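Local coordinates for electron transfer flavoprotein, alpha subunit (Thermotoga maritima, PDB 7KOE) that probably carries electrons on bound flavin-adenine dinucleotide, as part of an electron transfer flavoprotein complex that includes a ferredoxin-like protein, at residues Val207-Gly218 against Leu234-Ser245; Glu257-Lys265 against Ile281-Glu289. One frame throughout, in Å; residues are numbered along the deposited sequence.

How the contacts relate
Contact 1 comes first along the chain and contact 2 follows, their centres about 13 Å apart, both in the FAD-binding domain. Strand 241-244, an outermost strand of the five-stranded parallel sheet within this chain, joins them: alternate backbone oxygens face the loop of contact 2, with Ala244 O 3.0 Å from Val260 N and Val242 O 2.8 Å from His258 ND1, both probable hydrogen bonds. Both contacts end on the same FAD. Contact 1 brings Ser245 to the cofactor, near a phosphate oxygen and the flavin O2, whereas 257-265 and 281-289 hold the pyrimidine edge of the isoalloxazine and lie by a ribityl hydroxyl. Beside them, Glu241 OE2 packs 3.3 Å from His258 CE1.

Contact 1 (Val207-Gly218 against Leu234-Ser245); sequences VNLEYAPVVVAG and LADLLGGEVGAS. With FAD (flavin-adenine dinucleotide), chain J.
Leu234 and Ala235, near the end of helix 227-237, lie over the Val216 side of strand 214-218, where Ala235 CB meets Val216 CG1 at 3.7 Å. Val216 CG1 gets there because it sits between the backbone N and the carbonyl carbon (chi1 46°). Leu238 follows, its CB against both methyls of Val214 and its CD1 3.7 Å from Val214 CG1. Gly239, with positive phi, takes the chain out of the helix. Gly240 then passes so close to Val214 O that a CB would clash with it.

From Glu241 the chain runs parallel to 214-218, completing a right-handed beta-alpha-beta crossover of the Rossmann-like sheet. Glu241 N gives a weak bond to Val214 O, and Glu241 O takes a weak one from Val216 N. The side chain leaves with CG anti to the backbone N (chi1 -171°) and bends at chi2, passing Ala212 CB and Leu209 CD1 to set its carboxylate by the backbone at Val207 and Asn208. There OE2 lies 3.5 Å from Val207 CG1; the Asn208 amide is nearby, but its ND2 is bonded to Leu203 O. An alanine here would remove CG and the carboxylate and is likely to open a gap beside Leu209 CD1 and Val207 CG1.

Val242 CG2 rests 3.4 Å from Val216 O, and that oxygen accepts Gly243 N at 2.8 Å, 157° at the hydrogen. Gly243 lies beside Ala217 CB. Beyond Ala244, Ser245 N bonds weakly to Gly218 O, and Ser245 OG reaches FAD O1P in a weak 3.4 Å bond. With one firm backbone bond among weak ones, side-chain cover from Glu241 and the valines probably does much of the holding.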
loop_
_atom_site.group_PDB
_atom_site.type_symbol
_atom_site.label_atom_id
_atom_site.label_comp_id
_atom_site.label_asym_id
_atom_site.label_seq_id
_atom_site.Cartn_x
_atom_site.Cartn_y
_atom_site.Cartn_z
ATOM N N VAL B 207 -50.570 -7.636 -23.127
ATOM C CA VAL B 207 -49.235 -7.139 -23.429
ATOM C C VAL B 207 -48.239 -8.128 -22.848
ATOM O O VAL B 207 -48.232 -8.364 -21.635
ATOM C CB VAL B 207 -49.013 -5.737 -22.844
ATOM C CG1 VAL B 207 -47.603 -5.259 -23.140
ATOM C CG2 VAL B 207 -50.052 -4.768 -23.377
ATOM N N ASN B 208 -47.401 -8.713 -23.696
ATOM C CA ASN B 208 -46.455 -9.720 -23.207
ATOM C C ASN B 208 -45.148 -9.066 -22.773
ATOM O O ASN B 208 -44.828 -9.038 -21.582
ATOM C CB ASN B 208 -46.211 -10.774 -24.284
ATOM C CG ASN B 208 -47.495 -11.300 -24.874
ATOM O OD1 ASN B 208 -48.411 -11.681 -24.149
ATOM N ND2 ASN B 208 -47.575 -11.317 -26.198
ATOM N N LEU B 209 -44.395 -8.526 -23.733
ATOM C CA LEU B 209 -43.177 -7.732 -23.558
ATOM C C LEU B 209 -42.059 -8.429 -22.766
ATOM O O LEU B 209 -41.057 -7.794 -22.441
ATOM C CB LEU B 209 -43.500 -6.373 -22.927
ATOM C CG LEU B 209 -42.721 -5.166 -23.442
ATOM C CD1 LEU B 209 -42.907 -4.996 -24.926
ATOM C CD2 LEU B 209 -43.172 -3.935 -22.715
ATOM N N GLU B 210 -42.187 -9.710 -22.433
ATOM C CA GLU B 210 -41.044 -10.516 -22.025
ATOM C C GLU B 210 -40.969 -11.832 -22.762
ATOM O O GLU B 210 -39.881 -12.412 -22.851
ATOM C CB GLU B 210 -41.061 -10.829 -20.520
ATOM C CG GLU B 210 -40.900 -9.660 -19.575
ATOM C CD GLU B 210 -42.220 -9.163 -19.034
ATOM O OE1 GLU B 210 -43.254 -9.792 -19.327
ATOM O OE2 GLU B 210 -42.218 -8.160 -18.299
ATOM N N TYR B 211 -42.087 -12.323 -23.285
ATOM C CA TYR B 211 -42.158 -13.585 -24.000
ATOM C C TYR B 211 -42.509 -13.355 -25.460
ATOM O O TYR B 211 -43.046 -14.247 -26.122
ATOM C CB TYR B 211 -43.169 -14.511 -23.323
ATOM C CG TYR B 211 -43.013 -14.545 -21.818
ATOM C CD1 TYR B 211 -42.068 -15.369 -21.219
ATOM C CD2 TYR B 211 -43.800 -13.747 -20.996
ATOM C CE1 TYR B 211 -41.917 -15.398 -19.846
ATOM C CE2 TYR B 211 -43.648 -13.764 -19.629
ATOM C CZ TYR B 211 -42.713 -14.596 -19.061
ATOM O OH TYR B 211 -42.572 -14.614 -17.697
ATOM N N ALA B 212 -42.236 -12.164 -25.955
ATOM C CA ALA B 212 -42.367 -11.798 -27.356
ATOM C C ALA B 212 -41.031 -11.991 -28.057
ATOM O O ALA B 212 -40.001 -11.548 -27.537
ATOM C CB ALA B 212 -42.818 -10.354 -27.498
ATOM N N PRO B 213 -41.003 -12.653 -29.215
ATOM C CA PRO B 213 -39.723 -12.857 -29.907
ATOM C C PRO B 213 -39.196 -11.608 -30.582
ATOM O O PRO B 213 -38.005 -11.557 -30.907
ATOM C CB PRO B 213 -40.046 -13.949 -30.936
ATOM C CG PRO B 213 -41.400 -14.478 -30.551
ATOM C CD PRO B 213 -42.103 -13.351 -29.891
ATOM N N VAL B 214 -40.039 -10.611 -30.824
ATOM C CA VAL B 214 -39.631 -9.352 -31.431
ATOM C C VAL B 214 -40.271 -8.230 -30.630
ATOM O O VAL B 214 -41.485 -8.233 -30.414
ATOM C CB VAL B 214 -40.041 -9.270 -32.917
ATOM C CG1 VAL B 214 -39.980 -7.841 -33.425
ATOM C CG2 VAL B 214 -39.149 -10.148 -33.765
ATOM N N VAL B 215 -39.459 -7.290 -30.163
ATOM C CA VAL B 215 -39.958 -6.099 -29.494
ATOM C C VAL B 215 -39.506 -4.907 -30.317
ATOM O O VAL B 215 -38.307 -4.612 -30.388
ATOM C CB VAL B 215 -39.467 -5.994 -28.047
ATOM C CG1 VAL B 215 -39.885 -4.669 -27.448
ATOM C CG2 VAL B 215 -40.022 -7.138 -27.226
ATOM N N VAL B 216 -40.451 -4.240 -30.966
ATOM C CA VAL B 216 -40.187 -2.988 -31.659
ATOM C C VAL B 216 -40.684 -1.837 -30.792
ATOM O O VAL B 216 -41.873 -1.742 -30.474
ATOM C CB VAL B 216 -40.794 -2.984 -33.077
ATOM C CG1 VAL B 216 -42.220 -3.502 -33.097
ATOM C CG2 VAL B 216 -40.738 -1.588 -33.671
ATOM N N ALA B 217 -39.757 -0.986 -30.366
ATOM C CA ALA B 217 -40.048 0.012 -29.354
ATOM C C ALA B 217 -39.603 1.379 -29.836
ATOM O O ALA B 217 -38.740 1.496 -30.706
ATOM C CB ALA B 217 -39.358 -0.322 -28.034
ATOM N N GLY B 218 -40.189 2.414 -29.250
ATOM C CA GLY B 218 -39.816 3.765 -29.612
ATOM C C GLY B 218 -40.213 4.766 -28.557
ATOM O O GLY B 218 -41.016 4.478 -27.665
ATOM N N LEU B 234 -45.215 -3.161 -37.859
ATOM C CA LEU B 234 -44.042 -4.015 -37.804
ATOM C C LEU B 234 -44.094 -5.014 -36.658
ATOM O O LEU B 234 -43.382 -6.022 -36.697
ATOM C CB LEU B 234 -42.786 -3.150 -37.679
ATOM C CG LEU B 234 -41.433 -3.730 -38.079
ATOM C CD1 LEU B 234 -41.551 -4.504 -39.368
ATOM C CD2 LEU B 234 -40.418 -2.616 -38.214
ATOM N N ALA B 235 -44.928 -4.770 -35.648
ATOM C CA ALA B 235 -44.998 -5.674 -34.505
ATOM C C ALA B 235 -45.783 -6.931 -34.847
ATOM O O ALA B 235 -45.330 -8.051 -34.590
ATOM C CB ALA B 235 -45.628 -4.960 -33.310
ATOM N N ASP B 236 -46.976 -6.763 -35.421
ATOM C CA ASP B 236 -47.813 -7.917 -35.729
ATOM C C ASP B 236 -47.332 -8.632 -36.982
ATOM O O ASP B 236 -47.704 -9.786 -37.227
ATOM C CB ASP B 236 -49.268 -7.483 -35.883
ATOM C CG ASP B 236 -49.898 -7.088 -34.565
ATOM O OD1 ASP B 236 -49.486 -7.637 -33.521
ATOM O OD2 ASP B 236 -50.806 -6.231 -34.573
ATOM N N LEU B 237 -46.517 -7.958 -37.796
ATOM C CA LEU B 237 -45.875 -8.618 -38.926
ATOM C C LEU B 237 -44.874 -9.657 -38.446
ATOM O O LEU B 237 -44.924 -10.824 -38.849
ATOM C CB LEU B 237 -45.188 -7.580 -39.813
ATOM C CG LEU B 237 -44.542 -8.048 -41.115
ATOM C CD1 LEU B 237 -44.869 -7.060 -42.195
ATOM C CD2 LEU B 237 -43.035 -8.168 -40.976
ATOM N N LEU B 238 -43.959 -9.247 -37.573
ATOM C CA LEU B 238 -42.942 -10.136 -37.039
ATOM C C LEU B 238 -43.458 -11.013 -35.907
ATOM O O LEU B 238 -42.682 -11.797 -35.351
ATOM C CB LEU B 238 -41.742 -9.316 -36.561
ATOM C CG LEU B 238 -41.153 -8.422 -37.654
ATOM C CD1 LEU B 238 -40.326 -7.287 -37.091
ATOM C CD2 LEU B 238 -40.317 -9.251 -38.581
ATOM N N GLY B 239 -44.737 -10.909 -35.563
ATOM C CA GLY B 239 -45.316 -11.733 -34.519
ATOM C C GLY B 239 -44.862 -11.340 -33.133
ATOM O O GLY B 239 -44.684 -12.212 -32.274
ATOM N N GLY B 240 -44.672 -10.042 -32.891
ATOM C CA GLY B 240 -44.124 -9.580 -31.638
ATOM C C GLY B 240 -44.893 -8.399 -31.073
ATOM O O GLY B 240 -45.844 -7.895 -31.672
ATOM N N GLU B 241 -44.448 -7.969 -29.897
ATOM C CA GLU B 241 -45.093 -6.927 -29.117
ATOM C C GLU B 241 -44.413 -5.584 -29.382
ATOM O O GLU B 241 -43.231 -5.513 -29.716
ATOM C CB GLU B 241 -45.041 -7.300 -27.633
ATOM C CG GLU B 241 -45.856 -6.440 -26.681
ATOM C CD GLU B 241 -47.348 -6.621 -26.853
ATOM O OE1 GLU B 241 -47.774 -7.712 -27.289
ATOM O OE2 GLU B 241 -48.101 -5.674 -26.547
ATOM N N VAL B 242 -45.178 -4.509 -29.250
ATOM C CA VAL B 242 -44.665 -3.152 -29.420
ATOM C C VAL B 242 -44.285 -2.637 -28.033
ATOM O O VAL B 242 -45.026 -2.769 -27.056
ATOM C CB VAL B 242 -45.656 -2.235 -30.149
ATOM C CG1 VAL B 242 -47.033 -2.224 -29.489
ATOM C CG2 VAL B 242 -45.107 -0.823 -30.263
ATOM N N GLY B 243 -43.066 -2.110 -27.917
ATOM C CA GLY B 243 -42.619 -1.539 -26.667
ATOM C C GLY B 243 -42.615 -0.025 -26.697
ATOM O O GLY B 243 -43.066 0.604 -27.650
ATOM N N ALA B 244 -42.092 0.569 -25.629
ATOM C CA ALA B 244 -41.995 2.016 -25.524
ATOM C C ALA B 244 -40.833 2.399 -24.625
ATOM O O ALA B 244 -40.189 1.556 -23.998
ATOM C CB ALA B 244 -43.287 2.633 -24.979
ATOM N N SER B 245 -40.575 3.698 -24.572
ATOM C CA SER B 245 -39.640 4.254 -23.616
ATOM C C SER B 245 -40.399 4.975 -22.508
ATOM O O SER B 245 -41.630 4.990 -22.472
ATOM C CB SER B 245 -38.665 5.201 -24.303
ATOM O OG SER B 245 -37.823 4.493 -25.184
HETATM P PA FAD J . -34.864 10.859 -26.027
HETATM O O1A FAD J . -35.299 12.257 -26.222
HETATM O O2A FAD J . -33.667 10.718 -25.102
HETATM O O5B FAD J . -34.630 10.186 -27.389
HETATM C C5B FAD J . -34.905 10.881 -28.622
HETATM C C4B FAD J . -34.084 10.257 -29.718
HETATM O O4B FAD J . -34.886 10.143 -30.915
HETATM C C3B FAD J . -32.829 11.035 -30.110
HETATM O O3B FAD J . -31.730 10.153 -30.306
HETATM C C2B FAD J . -33.247 11.726 -31.409
HETATM O O2B FAD J . -32.141 11.955 -32.272
HETATM C C1B FAD J . -34.171 10.672 -32.005
HETATM N N9A FAD J . -35.122 11.187 -32.983
HETATM C C8A FAD J . -35.657 12.446 -33.034
HETATM N N7A FAD J . -36.486 12.634 -34.032
HETATM C C5A FAD J . -36.494 11.411 -34.685
HETATM C C6A FAD J . -37.175 10.948 -35.828
HETATM N N6A FAD J . -38.016 11.697 -36.547
HETATM N N1A FAD J . -36.958 9.671 -36.213
HETATM C C2A FAD J . -36.121 8.917 -35.499
HETATM N N3A FAD J . -35.428 9.243 -34.407
HETATM C C4A FAD J . -35.657 10.512 -34.050
HETATM N N1 FAD J . -36.556 5.128 -19.609
HETATM C C2 FAD J . -37.126 4.035 -20.184
HETATM O O2 FAD J . -37.325 3.985 -21.393
HETATM N N3 FAD J . -37.477 2.958 -19.409
HETATM C C4 FAD J . -37.313 2.854 -18.063
HETATM O O4 FAD J . -37.670 1.840 -17.470
HETATM C C4X FAD J . -36.720 4.020 -17.455
HETATM N N5 FAD J . -36.532 4.001 -16.189
HETATM C C5X FAD J . -35.966 5.103 -15.601
HETATM C C6 FAD J . -35.762 5.088 -14.229
HETATM C C7 FAD J . -35.191 6.175 -13.584
HETATM C C7M FAD J . -34.988 6.120 -12.095
HETATM C C8 FAD J . -34.812 7.302 -14.327
HETATM C C8M FAD J . -34.183 8.488 -13.666
HETATM C C9 FAD J . -35.014 7.321 -15.701
HETATM C C9A FAD J . -35.590 6.232 -16.338
HETATM N N10 FAD J . -35.787 6.202 -17.729
HETATM C C10 FAD J . -36.374 5.115 -18.319
HETATM C "C1'" FAD J . -35.461 7.373 -18.555
HETATM C "C2'" FAD J . -34.102 7.306 -19.235
HETATM O "O2'" FAD J . -33.075 7.725 -18.337
HETATM C "C3'" FAD J . -34.119 8.242 -20.443
HETATM O "O3'" FAD J . -34.239 9.580 -19.975
HETATM C "C4'" FAD J . -35.261 7.967 -21.418
HETATM O "O4'" FAD J . -35.235 6.598 -21.818
HETATM C "C5'" FAD J . -35.217 8.847 -22.645
HETATM O "O5'" FAD J . -36.189 8.361 -23.593
HETATM P P FAD J . -35.940 8.456 -25.139
HETATM O O1P FAD J . -37.122 7.762 -25.818
HETATM O O2P FAD J . -34.619 7.974 -25.497
HETATM O O3P FAD J . -36.046 9.998 -25.422
#

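Contact 2 (Glu257-Lys265 against Ile281-Glu289); sequences EHQVGQTGK and IQHVVGIKE. With FAD (flavin-adenine dinucleotide), chain J.
The flavin end of the FAD pocket is built here, with loop 257-265 and the short helix 281-284 meeting around the pyrimidine edge of the isoalloxazine. Val260 O accepts the flavin N3 at 2.8 Å, 147° at the hydrogen. From the other segment His283 ND1 donates to FAD O2 at 2.9 Å, the oxygen lying at the edge of the ring and near its plane. The CB of His283 points away from the loop, and a chi1 of -179° brings the imidazole back to the flavin. Its NE2 bonds to Tyr272 OH, so both ring nitrogens are held and the ring's rotation is probably fixed.

The pocket is part of the FAD-binding domain of electron transfer flavoproteins, whose parallel sheet contributes Tyr272 from strand 271-275. Gly261 lies against both the flavin and the helix, where a CB would strike FAD N3 and Gln282 O. Next to it, Gln262 N makes a weak 2.8 Å bond to Gln282 O, and Gln262 CB packs 3.8 Å from Val285 CG1. Thr263 N bonds weakly to FAD O4. Gln282 OE1 lies by the ribityl O2' hydroxyl, modelled too close for the bond to be trusted in detail, and Gln282 CB is 3.5 Å from FAD C9A.

Val260 CG1 also meets Ile287 CG2 at 3.7 Å, their side chains crossing at about a right angle. Tyr8 of the ferredoxin-like protein chain packs on both Gln262 and Val285.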
loop_
_atom_site.group_PDB
_atom_site.type_symbol
_atom_site.label_atom_id
_atom_site.label_comp_id
_atom_site.label_asym_id
_atom_site.label_seq_id
_atom_site.Cartn_x
_atom_site.Cartn_y
_atom_site.Cartn_z
ATOM N N GLU B 257 -47.840 -0.091 -19.568
ATOM C CA GLU B 257 -47.544 -1.515 -19.660
ATOM C C GLU B 257 -46.667 -1.852 -20.856
ATOM O O GLU B 257 -46.196 -2.989 -20.957
ATOM C CB GLU B 257 -48.842 -2.329 -19.730
ATOM C CG GLU B 257 -49.622 -2.429 -18.421
ATOM C CD GLU B 257 -50.424 -1.179 -18.099
ATOM O OE1 GLU B 257 -51.413 -0.902 -18.810
ATOM O OE2 GLU B 257 -50.065 -0.474 -17.135
ATOM N N HIS B 258 -46.438 -0.896 -21.751
ATOM C CA HIS B 258 -45.574 -1.064 -22.907
ATOM C C HIS B 258 -44.177 -0.511 -22.681
ATOM O O HIS B 258 -43.394 -0.435 -23.629
ATOM C CB HIS B 258 -46.198 -0.375 -24.121
ATOM C CG HIS B 258 -47.389 -1.092 -24.665
ATOM N ND1 HIS B 258 -47.317 -1.932 -25.754
ATOM C CD2 HIS B 258 -48.682 -1.101 -24.269
ATOM C CE1 HIS B 258 -48.516 -2.424 -26.009
ATOM N NE2 HIS B 258 -49.363 -1.934 -25.124
ATOM N N GLN B 259 -43.842 -0.131 -21.451
ATOM C CA GLN B 259 -42.582 0.542 -21.187
ATOM C C GLN B 259 -41.465 -0.465 -20.971
ATOM O O GLN B 259 -41.633 -1.468 -20.275
ATOM C CB GLN B 259 -42.708 1.447 -19.968
ATOM C CG GLN B 259 -41.638 2.506 -19.884
ATOM C CD GLN B 259 -41.553 3.118 -18.515
ATOM O OE1 GLN B 259 -42.467 3.811 -18.077
ATOM N NE2 GLN B 259 -40.462 2.856 -17.822
ATOM N N VAL B 260 -40.313 -0.182 -21.572
ATOM C CA VAL B 260 -39.163 -1.073 -21.564
ATOM C C VAL B 260 -38.013 -0.351 -20.881
ATOM O O VAL B 260 -37.705 0.795 -21.224
ATOM C CB VAL B 260 -38.775 -1.495 -22.994
ATOM C CG1 VAL B 260 -37.512 -2.317 -22.987
ATOM C CG2 VAL B 260 -39.901 -2.270 -23.643
ATOM N N GLY B 261 -37.392 -1.010 -19.909
ATOM C CA GLY B 261 -36.200 -0.456 -19.306
ATOM C C GLY B 261 -36.003 -0.833 -17.856
ATOM O O GLY B 261 -36.305 -1.957 -17.450
ATOM N N GLN B 262 -35.492 0.112 -17.066
ATOM C CA GLN B 262 -35.183 -0.163 -15.668
ATOM C C GLN B 262 -36.452 -0.265 -14.836
ATOM O O GLN B 262 -36.691 -1.275 -14.166
ATOM C CB GLN B 262 -34.263 0.923 -15.119
ATOM C CG GLN B 262 -34.129 0.913 -13.621
ATOM C CD GLN B 262 -32.988 1.768 -13.152
ATOM O OE1 GLN B 262 -33.110 2.985 -13.053
ATOM N NE2 GLN B 262 -31.864 1.137 -12.862
ATOM N N THR B 263 -37.279 0.777 -14.861
ATOM C CA THR B 263 -38.543 0.786 -14.141
ATOM C C THR B 263 -39.713 0.413 -15.038
ATOM O O THR B 263 -40.859 0.772 -14.753
ATOM C CB THR B 263 -38.782 2.146 -13.494
ATOM O OG1 THR B 263 -38.842 3.155 -14.507
ATOM C CG2 THR B 263 -37.667 2.473 -12.525
ATOM N N GLY B 264 -39.440 -0.299 -16.124
ATOM C CA GLY B 264 -40.480 -0.839 -16.969
ATOM C C GLY B 264 -40.398 -2.347 -16.994
ATOM O O GLY B 264 -40.447 -2.991 -15.943
ATOM N N LYS B 265 -40.264 -2.925 -18.180
ATOM C CA LYS B 265 -40.126 -4.364 -18.331
ATOM C C LYS B 265 -38.824 -4.664 -19.051
ATOM O O LYS B 265 -38.490 -4.014 -20.044
ATOM C CB LYS B 265 -41.309 -4.955 -19.095
ATOM C CG LYS B 265 -42.615 -4.881 -18.327
ATOM C CD LYS B 265 -43.813 -5.099 -19.228
ATOM C CE LYS B 265 -45.112 -5.008 -18.449
ATOM N NZ LYS B 265 -46.301 -5.218 -19.319
ATOM N N ILE B 281 -29.001 4.699 -20.393
ATOM C CA ILE B 281 -28.614 3.506 -19.646
ATOM C C ILE B 281 -29.798 2.941 -18.867
ATOM O O ILE B 281 -29.884 1.727 -18.646
ATOM C CB ILE B 281 -27.403 3.857 -18.757
ATOM C CG1 ILE B 281 -26.940 2.674 -17.900
ATOM C CG2 ILE B 281 -27.691 5.086 -17.918
ATOM C CD1 ILE B 281 -26.530 1.464 -18.695
ATOM N N GLN B 282 -30.762 3.783 -18.505
ATOM C CA GLN B 282 -31.965 3.288 -17.853
ATOM C C GLN B 282 -32.883 2.551 -18.814
ATOM O O GLN B 282 -33.695 1.736 -18.370
ATOM C CB GLN B 282 -32.715 4.437 -17.194
ATOM C CG GLN B 282 -32.081 4.931 -15.920
ATOM C CD GLN B 282 -31.293 6.196 -16.127
ATOM O OE1 GLN B 282 -31.213 6.715 -17.235
ATOM N NE2 GLN B 282 -30.704 6.706 -15.058
ATOM N N HIS B 283 -32.777 2.812 -20.115
ATOM C CA HIS B 283 -33.562 2.059 -21.084
ATOM C C HIS B 283 -32.844 0.806 -21.563
ATOM O O HIS B 283 -33.448 -0.269 -21.611
ATOM C CB HIS B 283 -33.915 2.926 -22.292
ATOM C CG HIS B 283 -34.740 2.206 -23.312
ATOM N ND1 HIS B 283 -36.106 2.078 -23.204
ATOM C CD2 HIS B 283 -34.388 1.549 -24.439
ATOM C CE1 HIS B 283 -36.563 1.385 -24.231
ATOM N NE2 HIS B 283 -35.540 1.048 -24.992
ATOM N N VAL B 284 -31.553 0.914 -21.897
ATOM C CA VAL B 284 -30.813 -0.219 -22.451
ATOM C C VAL B 284 -30.461 -1.276 -21.419
ATOM O O VAL B 284 -29.895 -2.311 -21.787
ATOM C CB VAL B 284 -29.513 0.229 -23.145
ATOM C CG1 VAL B 284 -29.801 1.334 -24.130
ATOM C CG2 VAL B 284 -28.482 0.668 -22.130
ATOM N N VAL B 285 -30.783 -1.062 -20.142
ATOM C CA VAL B 285 -30.602 -2.113 -19.145
ATOM C C VAL B 285 -31.725 -3.136 -19.209
ATOM O O VAL B 285 -31.634 -4.197 -18.579
ATOM C CB VAL B 285 -30.474 -1.468 -17.750
ATOM C CG1 VAL B 285 -31.824 -1.025 -17.232
ATOM C CG2 VAL B 285 -29.728 -2.367 -16.760
ATOM N N GLY B 286 -32.774 -2.868 -19.977
ATOM C CA GLY B 286 -33.830 -3.838 -20.158
ATOM C C GLY B 286 -33.756 -4.557 -21.488
ATOM O O GLY B 286 -34.489 -5.521 -21.711
ATOM N N ILE B 287 -32.876 -4.105 -22.382
ATOM C CA ILE B 287 -32.764 -4.683 -23.717
ATOM C C ILE B 287 -31.447 -5.401 -23.944
ATOM O O ILE B 287 -31.279 -6.025 -25.002
ATOM C CB ILE B 287 -32.959 -3.619 -24.816
ATOM C CG1 ILE B 287 -31.717 -2.749 -24.948
ATOM C CG2 ILE B 287 -34.115 -2.730 -24.477
ATOM C CD1 ILE B 287 -31.753 -1.807 -26.120
ATOM N N LYS B 288 -30.507 -5.339 -22.999
ATOM C CA LYS B 288 -29.172 -5.888 -23.212
ATOM C C LYS B 288 -29.134 -7.410 -23.188
ATOM O O LYS B 288 -28.126 -7.990 -23.603
ATOM C CB LYS B 288 -28.206 -5.334 -22.165
ATOM C CG LYS B 288 -28.592 -5.646 -20.732
ATOM C CD LYS B 288 -27.463 -5.313 -19.773
ATOM C CE LYS B 288 -27.091 -3.841 -19.843
ATOM N NZ LYS B 288 -26.055 -3.484 -18.838
ATOM N N GLU B 289 -30.189 -8.069 -22.723
ATOM C CA GLU B 289 -30.270 -9.522 -22.746
ATOM C C GLU B 289 -30.828 -10.055 -24.058
ATOM O O GLU B 289 -31.021 -11.268 -24.187
ATOM C CB GLU B 289 -31.128 -10.018 -21.578
ATOM C CG GLU B 289 -30.618 -11.285 -20.910
ATOM C CD GLU B 289 -31.471 -11.700 -19.724
ATOM O OE1 GLU B 289 -32.519 -11.062 -19.490
ATOM O OE2 GLU B 289 -31.095 -12.665 -19.027
HETATM P PA FAD J . -34.864 10.859 -26.027
HETATM O O1A FAD J . -35.299 12.257 -26.222
HETATM O O2A FAD J . -33.667 10.718 -25.102
HETATM O O5B FAD J . -34.630 10.186 -27.389
HETATM C C5B FAD J . -34.905 10.881 -28.622
HETATM C C4B FAD J . -34.084 10.257 -29.718
HETATM O O4B FAD J . -34.886 10.143 -30.915
HETATM C C3B FAD J . -32.829 11.035 -30.110
HETATM O O3B FAD J . -31.730 10.153 -30.306
HETATM C C2B FAD J . -33.247 11.726 -31.409
HETATM O O2B FAD J . -32.141 11.955 -32.272
HETATM C C1B FAD J . -34.171 10.672 -32.005
HETATM N N9A FAD J . -35.122 11.187 -32.983
HETATM C C8A FAD J . -35.657 12.446 -33.034
HETATM N N7A FAD J . -36.486 12.634 -34.032
HETATM C C5A FAD J . -36.494 11.411 -34.685
HETATM C C6A FAD J . -37.175 10.948 -35.828
HETATM N N6A FAD J . -38.016 11.697 -36.547
HETATM N N1A FAD J . -36.958 9.671 -36.213
HETATM C C2A FAD J . -36.121 8.917 -35.499
HETATM N N3A FAD J . -35.428 9.243 -34.407
HETATM C C4A FAD J . -35.657 10.512 -34.050
HETATM N N1 FAD J . -36.556 5.128 -19.609
HETATM C C2 FAD J . -37.126 4.035 -20.184
HETATM O O2 FAD J . -37.325 3.985 -21.393
HETATM N N3 FAD J . -37.477 2.958 -19.409
HETATM C C4 FAD J . -37.313 2.854 -18.063
HETATM O O4 FAD J . -37.670 1.840 -17.470
HETATM C C4X FAD J . -36.720 4.020 -17.455
HETATM N N5 FAD J . -36.532 4.001 -16.189
HETATM C C5X FAD J . -35.966 5.103 -15.601
HETATM C C6 FAD J . -35.762 5.088 -14.229
HETATM C C7 FAD J . -35.191 6.175 -13.584
HETATM C C7M FAD J . -34.988 6.120 -12.095
HETATM C C8 FAD J . -34.812 7.302 -14.327
HETATM C C8M FAD J . -34.183 8.488 -13.666
HETATM C C9 FAD J . -35.014 7.321 -15.701
HETATM C C9A FAD J . -35.590 6.232 -16.338
HETATM N N10 FAD J . -35.787 6.202 -17.729
HETATM C C10 FAD J . -36.374 5.115 -18.319
HETATM C "C1'" FAD J . -35.461 7.373 -18.555
HETATM C "C2'" FAD J . -34.102 7.306 -19.235
HETATM O "O2'" FAD J . -33.075 7.725 -18.337
HETATM C "C3'" FAD J . -34.119 8.242 -20.443
HETATM O "O3'" FAD J . -34.239 9.580 -19.975
HETATM C "C4'" FAD J . -35.261 7.967 -21.418
HETATM O "O4'" FAD J . -35.235 6.598 -21.818
HETATM C "C5'" FAD J . -35.217 8.847 -22.645
HETATM O "O5'" FAD J . -36.189 8.361 -23.593
HETATM P P FAD J . -35.940 8.456 -25.139
HETATM O O1P FAD J . -37.122 7.762 -25.818
HETATM O O2P FAD J . -34.619 7.974 -25.497
HETATM O O3P FAD J . -36.046 9.998 -25.422
#